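Flagellar hook-associated protein (Burkholderia pseudomallei, PDB 4UT1) probably serves as a structural component of the bacterial flagellum, forming part of the junction between hook and filament. Local coordinates at residues 92-97 with 290-295. Numbering follows the deposited sequence.
Sequences LSTYYT and GGLLAF
Tyr95 lays one face of its ring on the backbone of Ala294 and Phe295. This is helix-helix packing in the long helical bundle of FlgK, between helix 80-106 and helix 287-322. The two segments run in broadly the same direction, with axes 7.5 Å apart and a crossing angle of -41°. Such a close approach is possible because Gly291 faces Thr94 and Tyr95 without a side chain. Tyr95 CA and Gly291 CA are 4.5 Å apart. Gly291 CA lies 4.1 Å from Thr94 CB.

The Tyr95 ring leaves its helix with CG anti to the backbone N (chi1 -167°), which carries it along helix 287-322. Phe295 CA sits over the rim of that ring, 3.5 Å from Tyr95 CE1. Ala294 CB meets the CD2/CE2 side of the ring, 3.9 Å from Tyr95 CD2. Phe295 CB meets the CD1/CE1 side, 3.7 Å from Tyr95 CD1. The Phe295 ring does not stack on the tyrosine. It turns its edge to it, with Tyr95 CE1 close to the phenylalanine plane. The phenol oxygen reaches further along the same helix and hydrogen-bonds Thr299 OG1, which helps fix the far end of the ring, and Leu611 of helix 593-630 also packs on Tyr95.

Thr94 splits its two branches. OG1 turns back to hydrogen-bond the carbonyl of Ser90 in its own helix. The methyl points across the interface beside the Gly291-Leu292 peptide. Leu292 extends toward helix 134-193, but its CG still touches this methyl. Thr94 CG2 lies 3.6 Å from Leu292 N.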
loop_
_atom_site.group_PDB
_atom_site.type_symbol
_atom_site.label_atom_id
_atom_site.label_comp_id
_atom_site.label_asym_id
_atom_site.label_seq_id
_atom_site.Cartn_x
_atom_site.Cartn_y
_atom_site.Cartn_z
ATOM N N LEU A 92 14.750 22.942 -2.317
ATOM C CA LEU A 92 13.473 23.217 -1.650
ATOM C C LEU A 92 12.402 23.698 -2.625
ATOM O O LEU A 92 11.243 23.310 -2.514
ATOM C CB LEU A 92 13.663 24.256 -0.537
ATOM C CG LEU A 92 14.421 23.729 0.683
ATOM C CD1 LEU A 92 14.763 24.856 1.650
ATOM C CD2 LEU A 92 13.595 22.641 1.379
ATOM N N SER A 93 12.781 24.544 -3.578
ATOM C CA SER A 93 11.785 25.098 -4.488
ATOM C C SER A 93 11.349 24.041 -5.489
ATOM O O SER A 93 10.191 23.990 -5.866
ATOM C CB SER A 93 12.314 26.339 -5.218
ATOM O OG SER A 93 13.312 25.997 -6.158
ATOM N N THR A 94 12.286 23.207 -5.925
ATOM C CA THR A 94 11.952 22.069 -6.781
ATOM C C THR A 94 10.991 21.109 -6.058
ATOM O O THR A 94 9.974 20.703 -6.619
ATOM C CB THR A 94 13.229 21.307 -7.210
ATOM O OG1 THR A 94 13.993 22.143 -8.087
ATOM C CG2 THR A 94 12.876 20.023 -7.943
ATOM N N TYR A 95 11.328 20.751 -4.821
ATOM C CA TYR A 95 10.503 19.845 -4.017
ATOM C C TYR A 95 9.125 20.481 -3.805
ATOM O O TYR A 95 8.096 19.846 -4.052
ATOM C CB TYR A 95 11.196 19.533 -2.682
ATOM C CG TYR A 95 10.618 18.385 -1.864
ATOM C CD1 TYR A 95 9.366 17.849 -2.149
ATOM C CD2 TYR A 95 11.327 17.851 -0.791
ATOM C CE1 TYR A 95 8.839 16.805 -1.387
ATOM C CE2 TYR A 95 10.812 16.807 -0.031
ATOM C CZ TYR A 95 9.575 16.289 -0.336
ATOM O OH TYR A 95 9.063 15.257 0.421
ATOM N N TYR A 96 9.105 21.738 -3.370
ATOM C CA TYR A 96 7.831 22.437 -3.174
ATOM C C TYR A 96 6.936 22.385 -4.423
ATOM O O TYR A 96 5.762 22.000 -4.344
ATOM C CB TYR A 96 8.040 23.905 -2.774
ATOM C CG TYR A 96 6.710 24.615 -2.689
ATOM C CD1 TYR A 96 5.723 24.146 -1.830
ATOM C CD2 TYR A 96 6.415 25.712 -3.481
ATOM C CE1 TYR A 96 4.492 24.754 -1.752
ATOM C CE2 TYR A 96 5.169 26.337 -3.403
ATOM C CZ TYR A 96 4.216 25.847 -2.540
ATOM O OH TYR A 96 2.977 26.450 -2.454
ATOM N N THR A 97 7.486 22.778 -5.568
ATOM C CA THR A 97 6.709 22.826 -6.801
ATOM C C THR A 97 6.051 21.473 -7.081
ATOM O O THR A 97 4.869 21.405 -7.426
ATOM C CB THR A 97 7.581 23.259 -8.002
ATOM O OG1 THR A 97 8.013 24.605 -7.797
ATOM C CG2 THR A 97 6.791 23.193 -9.288
ATOM N N GLY A 290 18.475 17.147 -6.142
ATOM C CA GLY A 290 18.102 16.740 -4.802
ATOM C C GLY A 290 16.624 16.935 -4.514
ATOM O O GLY A 290 16.009 16.131 -3.806
ATOM N N GLY A 291 16.061 18.013 -5.044
ATOM C CA GLY A 291 14.639 18.295 -4.873
ATOM C C GLY A 291 13.787 17.260 -5.588
ATOM O O GLY A 291 12.739 16.832 -5.079
ATOM N N LEU A 292 14.227 16.859 -6.778
ATOM C CA LEU A 292 13.507 15.846 -7.549
ATOM C C LEU A 292 13.535 14.523 -6.809
ATOM O O LEU A 292 12.503 13.874 -6.637
ATOM C CB LEU A 292 14.122 15.667 -8.937
ATOM C CG LEU A 292 13.798 16.736 -9.982
ATOM C CD1 LEU A 292 14.861 16.748 -11.069
ATOM C CD2 LEU A 292 12.428 16.482 -10.594
ATOM N N LEU A 293 14.738 14.122 -6.394
ATOM C CA LEU A 293 14.931 12.859 -5.699
ATOM C C LEU A 293 14.208 12.798 -4.355
ATOM O O LEU A 293 13.584 11.791 -4.032
ATOM C CB LEU A 293 16.431 12.599 -5.502
ATOM C CG LEU A 293 17.200 12.451 -6.813
ATOM C CD1 LEU A 293 18.708 12.356 -6.575
ATOM C CD2 LEU A 293 16.696 11.251 -7.601
ATOM N N ALA A 294 14.297 13.862 -3.560
ATOM C CA ALA A 294 13.608 13.882 -2.263
ATOM C C ALA A 294 12.083 13.788 -2.413
ATOM O O ALA A 294 11.416 13.099 -1.639
ATOM C CB ALA A 294 13.979 15.134 -1.486
ATOM N N PHE A 295 11.537 14.494 -3.399
ATOM C CA PHE A 295 10.109 14.422 -3.690
ATOM C C PHE A 295 9.707 12.992 -4.017
ATOM O O PHE A 295 8.714 12.481 -3.499
ATOM C CB PHE A 295 9.738 15.358 -4.856
ATOM C CG PHE A 295 8.355 15.125 -5.415
ATOM C CD1 PHE A 295 7.231 15.507 -4.705
ATOM C CD2 PHE A 295 8.183 14.524 -6.661
ATOM C CE1 PHE A 295 5.966 15.291 -5.220
ATOM C CE2 PHE A 295 6.917 14.303 -7.179
ATOM C CZ PHE A 295 5.805 14.686 -6.453
#